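Local coordinates for protein annexin B22 (Schistosoma mansoni, PDB 4MDU) that binds acidic phospholipid membranes in a calcium-dependent manner, aggregates liposomes when calcium is present, and takes part in worm reproduction and host-parasite interaction, at residues B[110-121]-B[146-157]; B[97-105]-B[350-358]. All blocks are in the same frame, centred on the assembly; numbering follows the deposited sequence.

How the interactions relate
Both interactions pack helix on helix in an all-helical annexin, but at different levels of the fold. Interaction 1 lies within the second repeat, joining 110-121 to 146-157; interaction 2 brings the first and fourth repeats together through 97-105 and 350-358, 245 residues apart at their closest ends. The centres of the two contacts are 20 Å apart. Helix 96-106 is followed directly by helix 109-122, and segments 97-105 and 110-121 touch, Met-112 CG lying 3.1 Å from Gln-104 OE1. Each contact also borders calcium sites: interaction 1 contains the calcium ligand Met-121, while in interaction 2 the side chain of Asp-350 comes near that of Glu-56, another calcium ligand, about 3 Å between nearest side-chain atoms.

Interaction 1. Residues B[110-121]-B[146-157]; sequences PYMLAKSLYYAM and VADAYKQVLKDK
Ala-114 and Val-153 mesh at the middle of this crossing, where the axes of 110-121 and 146-156 approach to 7.9 Å at -63°. The methyl of Ala-114 drops among Val-146, Ala-149, Tyr-150 and Val-153, with its CB 3.5 Å from Tyr-150 N. In return Val-153 enters a hole made by Tyr-111, Ala-114, Lys-115 and Tyr-118, knobs-into-holes fashion, and its two methyls serve different rings. CG2 sits over one face of Tyr-111, 3.9 Å from the ring centroid in a CH-pi contact, while CG1 lies over a face of Tyr-118, 3.9 Å from its CG.

The Tyr-111 ring reaches back to the partner helix because its CG is anti to the backbone N (chi1 -170°). Its hydroxyl then donates to Asp-156, OH to OD2 2.6 Å, arriving on the anti side of the carboxylate and 24° out of its plane. Tyr-150 turns an edge to the other helix, CE2 standing 3.5 Å from Tyr-118 N, and Met-121 CE touches its OH at 3.2 Å. That hydroxyl is hydrogen-bonded to OD2 of Asp-169 in helix 166-169, a second-shell group that helps position the ring.

Further out, Leu-117 CD1 meets Val-146 CG1 at 3.6 Å and packs against helix 128-136, tying the pair into the second annexin repeat. Met-121, a calcium ligand, also rests on Leu-166 and Asp-169. Where 146-157 ends, Lys-157 folds back over Lys-115, and their ammonium groups come to 3.8 Å, NZ to NZ, a probably unfavourable approach.

Interaction 2. Residues B[97-105]-B[350-358]; sequences DFRKVLCQL and DYRRTLCVL
Asp-97 starts the contact by laying its CB against Tyr-351 CB, 3.6 Å away, while its carboxylate turns elsewhere, where OD2 is hydrogen-bonded to Thr-307 OG1. Phe-98 follows, a chi1 of -171° swinging its ring away from the backbone N and across to Asp-350. The CB of Asp-350 lies over one face in a CH-pi contact, 3.6 Å from the ring centroid, and Leu-102 CD1 lies over the centre of the opposite face, so the phenyl ring is sandwiched between its own helix and the neighbouring one. The planes of the Phe-98 ring and the Asp-350 carboxylate are 61° apart. At the ring edge, Phe-98 CE1 comes within 3.4 Å of Thr-354 OG1. That buried hydroxyl is tied back to its own helix, donating to Asp-350 O over 2.6 Å; Thr-354 N reaches the same oxygen from the other face of the carbonyl plane.

These helices come from the first and fourth annexin repeats, and their packing sets the first and last of the four repeats side by side. Their segment axes run 34° apart, 8.4 Å at closest approach, and Ile-60 of helix 56-63 backs both Phe-98 and Thr-354.

One turn on, Val-101 points into the interface. Its CB meets the edge of the Tyr-351 ring at CD1, 3.7 Å away, whereas CG2 touches Leu-355 CD2 at 4.1 Å; Met-313 of helix 311-320 packs on the same tyrosine. Leu-105 ends the walk with a forked tip: CD2 meets Thr-354 CG2 tip to tip at 4.0 Å, and CD1 lies alongside Leu-358 CD2, each leucine reaching past the other from its own helix.

Interaction 1. Residues B[110-121]-B[146-157]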
# COMPACT_ATOMS: atom_id res chain seq x y z
N PRO B 110 8.62 -22.52 9.51
CA PRO B 110 8.97 -21.33 10.30
C PRO B 110 10.27 -20.64 9.86
O PRO B 110 10.32 -19.41 9.89
CB PRO B 110 9.10 -21.87 11.74
CG PRO B 110 9.10 -23.37 11.61
CD PRO B 110 8.35 -23.69 10.36
N TYR B 111 11.29 -21.39 9.45
CA TYR B 111 12.52 -20.74 8.98
C TYR B 111 12.25 -20.01 7.66
O TYR B 111 12.69 -18.86 7.42
CB TYR B 111 13.62 -21.78 8.78
CG TYR B 111 14.98 -21.18 8.53
CD1 TYR B 111 15.44 -20.96 7.24
CD2 TYR B 111 15.81 -20.82 9.58
CE1 TYR B 111 16.69 -20.41 7.00
CE2 TYR B 111 17.06 -20.27 9.36
CZ TYR B 111 17.49 -20.06 8.07
OH TYR B 111 18.74 -19.52 7.87
N MET B 112 11.52 -20.68 6.80
CA MET B 112 11.16 -20.07 5.53
C MET B 112 10.43 -18.74 5.75
O MET B 112 10.75 -17.73 5.12
CB MET B 112 10.32 -21.03 4.68
CG MET B 112 10.09 -20.53 3.27
SD MET B 112 8.46 -19.83 3.21
CE MET B 112 7.62 -21.34 2.83
N LEU B 113 9.48 -18.72 6.68
CA LEU B 113 8.76 -17.48 6.92
C LEU B 113 9.70 -16.45 7.53
O LEU B 113 9.65 -15.26 7.18
CB LEU B 113 7.51 -17.71 7.77
CG LEU B 113 6.46 -18.57 7.07
CD1 LEU B 113 5.29 -18.81 8.01
CD2 LEU B 113 6.00 -17.91 5.77
N ALA B 114 10.57 -16.89 8.43
CA ALA B 114 11.46 -15.93 9.09
C ALA B 114 12.42 -15.28 8.07
O ALA B 114 12.65 -14.08 8.12
CB ALA B 114 12.23 -16.58 10.27
N LYS B 115 12.95 -16.06 7.14
CA LYS B 115 13.81 -15.48 6.13
C LYS B 115 13.10 -14.39 5.31
O LYS B 115 13.63 -13.31 5.10
CB LYS B 115 14.38 -16.57 5.22
CG LYS B 115 15.91 -16.65 5.23
CD LYS B 115 16.41 -17.67 4.21
CE LYS B 115 17.93 -17.77 4.20
NZ LYS B 115 18.43 -18.73 3.17
N SER B 116 11.88 -14.67 4.87
CA SER B 116 11.10 -13.64 4.17
C SER B 116 10.84 -12.41 5.05
O SER B 116 10.82 -11.29 4.55
CB SER B 116 9.76 -14.19 3.66
OG SER B 116 9.96 -15.18 2.67
N LEU B 117 10.61 -12.61 6.35
CA LEU B 117 10.39 -11.47 7.25
C LEU B 117 11.67 -10.67 7.31
O LEU B 117 11.66 -9.44 7.21
CB LEU B 117 9.97 -11.93 8.66
CG LEU B 117 8.55 -12.51 8.76
CD1 LEU B 117 8.34 -13.15 10.14
CD2 LEU B 117 7.51 -11.42 8.48
N TYR B 118 12.78 -11.37 7.48
CA TYR B 118 14.09 -10.74 7.50
C TYR B 118 14.30 -9.86 6.27
O TYR B 118 14.68 -8.69 6.39
CB TYR B 118 15.16 -11.82 7.54
CG TYR B 118 16.57 -11.27 7.43
CD1 TYR B 118 17.24 -11.27 6.23
CD2 TYR B 118 17.20 -10.73 8.54
CE1 TYR B 118 18.51 -10.77 6.13
CE2 TYR B 118 18.47 -10.22 8.45
CZ TYR B 118 19.12 -10.25 7.25
OH TYR B 118 20.39 -9.73 7.17
N TYR B 119 14.04 -10.39 5.08
CA TYR B 119 14.22 -9.59 3.87
C TYR B 119 13.23 -8.43 3.77
O TYR B 119 13.56 -7.35 3.27
CB TYR B 119 14.22 -10.48 2.61
CG TYR B 119 15.49 -11.32 2.51
CD1 TYR B 119 16.73 -10.70 2.38
CD2 TYR B 119 15.46 -12.71 2.55
CE1 TYR B 119 17.90 -11.43 2.28
CE2 TYR B 119 16.64 -13.47 2.47
CZ TYR B 119 17.86 -12.80 2.33
OH TYR B 119 19.06 -13.48 2.24
N ALA B 120 12.02 -8.64 4.27
CA ALA B 120 11.01 -7.59 4.22
C ALA B 120 11.42 -6.37 5.05
O ALA B 120 10.94 -5.25 4.83
CB ALA B 120 9.66 -8.12 4.68
N MET B 121 12.31 -6.59 6.01
CA MET B 121 12.72 -5.50 6.90
C MET B 121 14.16 -5.02 6.65
O MET B 121 14.44 -3.84 6.75
CB MET B 121 12.50 -5.89 8.36
CG MET B 121 11.03 -6.12 8.70
SD MET B 121 10.75 -6.59 10.42
CE MET B 121 11.56 -8.19 10.49
N VAL B 146 8.27 -18.93 14.62
CA VAL B 146 8.87 -18.07 13.61
C VAL B 146 9.83 -17.08 14.27
O VAL B 146 10.92 -16.81 13.75
CB VAL B 146 7.81 -17.29 12.80
CG1 VAL B 146 8.51 -16.29 11.89
CG2 VAL B 146 6.95 -18.24 11.99
N ALA B 147 9.43 -16.54 15.42
CA ALA B 147 10.32 -15.66 16.17
C ALA B 147 11.63 -16.39 16.48
O ALA B 147 12.71 -15.83 16.33
CB ALA B 147 9.64 -15.17 17.45
N ASP B 148 11.54 -17.65 16.89
CA ASP B 148 12.75 -18.38 17.21
C ASP B 148 13.59 -18.54 15.98
O ASP B 148 14.80 -18.31 16.00
CB ASP B 148 12.43 -19.74 17.81
CG ASP B 148 11.95 -19.65 19.25
OD1 ASP B 148 12.14 -18.57 19.87
OD2 ASP B 148 11.39 -20.65 19.75
N ALA B 149 12.94 -18.94 14.90
CA ALA B 149 13.65 -19.22 13.67
C ALA B 149 14.34 -17.95 13.19
O ALA B 149 15.45 -17.99 12.65
CB ALA B 149 12.69 -19.75 12.62
N TYR B 150 13.68 -16.81 13.40
CA TYR B 150 14.25 -15.52 13.02
C TYR B 150 15.61 -15.32 13.67
O TYR B 150 16.57 -14.96 13.00
CB TYR B 150 13.32 -14.38 13.41
CG TYR B 150 13.64 -13.06 12.73
CD1 TYR B 150 14.53 -12.15 13.31
CD2 TYR B 150 13.05 -12.72 11.51
CE1 TYR B 150 14.81 -10.94 12.70
CE2 TYR B 150 13.34 -11.51 10.89
CZ TYR B 150 14.22 -10.63 11.48
OH TYR B 150 14.47 -9.43 10.87
N LYS B 151 15.67 -15.54 14.99
CA LYS B 151 16.94 -15.43 15.71
C LYS B 151 18.00 -16.32 15.07
O LYS B 151 19.18 -15.96 15.02
CB LYS B 151 16.77 -15.73 17.22
CG LYS B 151 15.96 -14.65 17.96
CD LYS B 151 15.84 -14.91 19.45
CE LYS B 151 17.18 -14.76 20.15
NZ LYS B 151 17.76 -13.40 19.98
N GLN B 152 17.58 -17.46 14.54
CA GLN B 152 18.49 -18.36 13.84
C GLN B 152 18.87 -17.84 12.44
O GLN B 152 19.93 -18.19 11.91
CB GLN B 152 17.89 -19.77 13.74
CG GLN B 152 18.85 -20.80 13.15
CD GLN B 152 20.17 -20.85 13.90
OE1 GLN B 152 20.25 -20.51 15.08
NE2 GLN B 152 21.22 -21.25 13.20
N VAL B 153 18.01 -17.03 11.84
CA VAL B 153 18.34 -16.43 10.56
C VAL B 153 19.40 -15.35 10.79
O VAL B 153 20.33 -15.20 10.00
CB VAL B 153 17.11 -15.80 9.87
CG1 VAL B 153 17.55 -14.84 8.77
CG2 VAL B 153 16.19 -16.89 9.30
N LEU B 154 19.26 -14.61 11.89
CA LEU B 154 20.22 -13.56 12.22
C LEU B 154 21.61 -14.14 12.44
O LEU B 154 22.62 -13.51 12.11
CB LEU B 154 19.77 -12.75 13.43
CG LEU B 154 18.51 -11.91 13.22
CD1 LEU B 154 18.08 -11.26 14.52
CD2 LEU B 154 18.73 -10.86 12.15
N LYS B 155 21.69 -15.33 13.01
CA LYS B 155 23.00 -15.94 13.22
C LYS B 155 23.54 -16.34 11.87
O LYS B 155 24.69 -16.04 11.54
CB LYS B 155 22.90 -17.18 14.12
CG LYS B 155 22.25 -16.92 15.48
N ASP B 156 22.70 -16.99 11.08
CA ASP B 156 23.07 -17.45 9.75
C ASP B 156 23.53 -16.32 8.82
O ASP B 156 24.31 -16.55 7.89
CB ASP B 156 21.91 -18.21 9.11
CG ASP B 156 21.68 -19.56 9.75
OD1 ASP B 156 22.33 -19.85 10.78
OD2 ASP B 156 20.84 -20.33 9.24
N LYS B 157 23.03 -15.11 9.06
CA LYS B 157 23.32 -13.98 8.17
C LYS B 157 24.38 -13.04 8.73
O LYS B 157 24.50 -11.91 8.27
CB LYS B 157 22.04 -13.21 7.86
CG LYS B 157 21.08 -13.94 6.95
CD LYS B 157 21.57 -13.93 5.51
CE LYS B 157 20.68 -14.76 4.60
NZ LYS B 157 20.68 -16.21 4.95

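Interaction 2. Residues B[97-105]-B[350-358]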
# COMPACT_ATOMS: atom_id res chain seq x y z
N ASP B 97 15.37 -20.52 -11.03
CA ASP B 97 14.09 -20.46 -10.34
C ASP B 97 13.72 -21.78 -9.69
O ASP B 97 13.09 -21.82 -8.64
CB ASP B 97 12.99 -20.04 -11.31
CG ASP B 97 13.19 -18.63 -11.81
OD1 ASP B 97 12.52 -18.24 -12.79
OD2 ASP B 97 14.03 -17.92 -11.22
N PHE B 98 14.12 -22.87 -10.33
CA PHE B 98 13.83 -24.17 -9.78
C PHE B 98 14.51 -24.31 -8.43
O PHE B 98 13.88 -24.68 -7.45
CB PHE B 98 14.31 -25.26 -10.72
CG PHE B 98 13.86 -26.63 -10.33
CD1 PHE B 98 12.66 -26.82 -9.68
CD2 PHE B 98 14.65 -27.74 -10.63
CE1 PHE B 98 12.25 -28.08 -9.32
CE2 PHE B 98 14.24 -29.00 -10.27
CZ PHE B 98 13.04 -29.18 -9.62
N ARG B 99 15.80 -23.99 -8.38
CA ARG B 99 16.54 -24.03 -7.11
C ARG B 99 15.88 -23.13 -6.06
O ARG B 99 15.72 -23.53 -4.90
CB ARG B 99 18.00 -23.65 -7.32
CG ARG B 99 18.86 -23.78 -6.08
CD ARG B 99 20.33 -23.94 -6.43
NE ARG B 99 20.95 -22.70 -6.89
CZ ARG B 99 22.24 -22.57 -7.20
NH1 ARG B 99 23.05 -23.62 -7.11
NH2 ARG B 99 22.72 -21.41 -7.61
N LYS B 100 15.49 -21.92 -6.46
CA LYS B 100 14.80 -21.00 -5.56
C LYS B 100 13.60 -21.68 -4.90
O LYS B 100 13.48 -21.73 -3.68
CB LYS B 100 14.33 -19.76 -6.31
CG LYS B 100 15.22 -18.56 -6.19
CD LYS B 100 16.20 -18.47 -7.34
CE LYS B 100 17.02 -17.19 -7.24
NZ LYS B 100 16.14 -16.00 -7.07
N VAL B 101 12.70 -22.21 -5.72
CA VAL B 101 11.47 -22.73 -5.16
C VAL B 101 11.77 -23.98 -4.33
O VAL B 101 11.14 -24.22 -3.29
CB VAL B 101 10.40 -22.99 -6.26
CG1 VAL B 101 10.81 -24.14 -7.15
CG2 VAL B 101 9.04 -23.25 -5.61
N LEU B 102 12.76 -24.75 -4.76
CA LEU B 102 13.16 -25.93 -4.00
C LEU B 102 13.68 -25.54 -2.61
O LEU B 102 13.50 -26.28 -1.63
CB LEU B 102 14.24 -26.71 -4.73
CG LEU B 102 13.78 -27.62 -5.88
CD1 LEU B 102 14.97 -28.35 -6.49
CD2 LEU B 102 12.73 -28.61 -5.40
N CYS B 103 14.33 -24.39 -2.51
CA CYS B 103 14.88 -24.01 -1.23
C CYS B 103 13.78 -23.55 -0.30
O CYS B 103 13.81 -23.87 0.88
CB CYS B 103 15.97 -22.94 -1.39
SG CYS B 103 17.58 -23.62 -1.91
N GLN B 104 12.78 -22.84 -0.82
CA GLN B 104 11.66 -22.45 0.03
C GLN B 104 10.99 -23.70 0.57
O GLN B 104 10.63 -23.78 1.74
CB GLN B 104 10.66 -21.59 -0.76
CG GLN B 104 11.29 -20.31 -1.28
CD GLN B 104 11.96 -19.53 -0.18
OE1 GLN B 104 11.29 -19.07 0.76
NE2 GLN B 104 13.28 -19.37 -0.27
N LEU B 105 10.89 -24.71 -0.29
CA LEU B 105 10.23 -25.96 0.02
C LEU B 105 10.92 -26.90 1.03
O LEU B 105 10.24 -27.47 1.89
CB LEU B 105 9.95 -26.69 -1.31
CG LEU B 105 8.77 -27.63 -1.55
CD1 LEU B 105 7.42 -27.16 -0.97
CD2 LEU B 105 8.66 -27.86 -3.05
N ASP B 350 10.78 -25.36 -14.46
CA ASP B 350 10.54 -26.33 -13.40
C ASP B 350 9.91 -25.68 -12.17
O ASP B 350 9.30 -26.34 -11.33
CB ASP B 350 11.87 -27.00 -13.06
CG ASP B 350 12.33 -27.91 -14.18
OD1 ASP B 350 11.45 -28.46 -14.86
OD2 ASP B 350 13.55 -28.07 -14.39
N TYR B 351 10.07 -24.37 -12.08
CA TYR B 351 9.44 -23.55 -11.06
C TYR B 351 7.93 -23.60 -11.28
O TYR B 351 7.19 -24.02 -10.39
CB TYR B 351 10.02 -22.14 -11.19
CG TYR B 351 9.27 -21.04 -10.50
CD1 TYR B 351 9.03 -21.08 -9.13
CD2 TYR B 351 8.85 -19.93 -11.21
CE1 TYR B 351 8.36 -20.06 -8.50
CE2 TYR B 351 8.17 -18.90 -10.59
CZ TYR B 351 7.93 -18.98 -9.23
OH TYR B 351 7.26 -17.95 -8.60
N ARG B 352 7.48 -23.20 -12.46
CA ARG B 352 6.06 -23.29 -12.81
C ARG B 352 5.52 -24.69 -12.49
O ARG B 352 4.47 -24.84 -11.86
CB ARG B 352 5.86 -23.00 -14.31
CG ARG B 352 4.55 -23.55 -14.88
CD ARG B 352 4.12 -22.80 -16.13
NE ARG B 352 5.04 -23.03 -17.24
CZ ARG B 352 4.95 -22.40 -18.41
NH1 ARG B 352 3.98 -21.52 -18.61
NH2 ARG B 352 5.84 -22.66 -19.37
N ARG B 353 6.27 -25.69 -12.91
CA ARG B 353 5.86 -27.08 -12.74
C ARG B 353 5.72 -27.40 -11.26
O ARG B 353 4.75 -28.03 -10.83
CB ARG B 353 6.88 -28.00 -13.40
CG ARG B 353 6.45 -29.45 -13.51
CD ARG B 353 5.40 -29.67 -14.61
NE ARG B 353 4.26 -30.34 -14.02
CZ ARG B 353 3.02 -29.88 -14.00
NH1 ARG B 353 2.68 -28.75 -14.61
NH2 ARG B 353 2.09 -30.61 -13.40
N THR B 354 6.69 -26.94 -10.47
CA THR B 354 6.62 -27.14 -9.02
C THR B 354 5.36 -26.52 -8.43
O THR B 354 4.66 -27.15 -7.67
CB THR B 354 7.85 -26.55 -8.30
OG1 THR B 354 9.05 -27.15 -8.82
CG2 THR B 354 7.75 -26.83 -6.80
N LEU B 355 5.06 -25.27 -8.81
CA LEU B 355 3.86 -24.61 -8.30
C LEU B 355 2.60 -25.37 -8.68
O LEU B 355 1.67 -25.50 -7.87
CB LEU B 355 3.77 -23.17 -8.81
CG LEU B 355 4.95 -22.24 -8.49
CD1 LEU B 355 4.61 -20.83 -8.93
CD2 LEU B 355 5.28 -22.25 -6.98
N CYS B 356 2.55 -25.87 -9.91
CA CYS B 356 1.38 -26.60 -10.39
C CYS B 356 1.16 -27.88 -9.58
O CYS B 356 0.02 -28.25 -9.30
CB CYS B 356 1.50 -26.92 -11.90
SG CYS B 356 1.39 -25.41 -12.90
N VAL B 357 2.25 -28.53 -9.21
CA VAL B 357 2.15 -29.79 -8.49
C VAL B 357 1.66 -29.53 -7.06
O VAL B 357 0.86 -30.29 -6.53
CB VAL B 357 3.49 -30.52 -8.49
CG1 VAL B 357 3.50 -31.67 -7.48
CG2 VAL B 357 3.76 -31.02 -9.89
N LEU B 358 2.11 -28.44 -6.45
CA LEU B 358 1.60 -28.05 -5.15
C LEU B 358 0.07 -27.97 -5.17
O LEU B 358 -0.57 -28.39 -4.21
CB LEU B 358 2.20 -26.71 -4.71
CG LEU B 358 3.67 -26.68 -4.30
CD1 LEU B 358 4.12 -25.23 -4.09
CD2 LEU B 358 3.92 -27.50 -3.03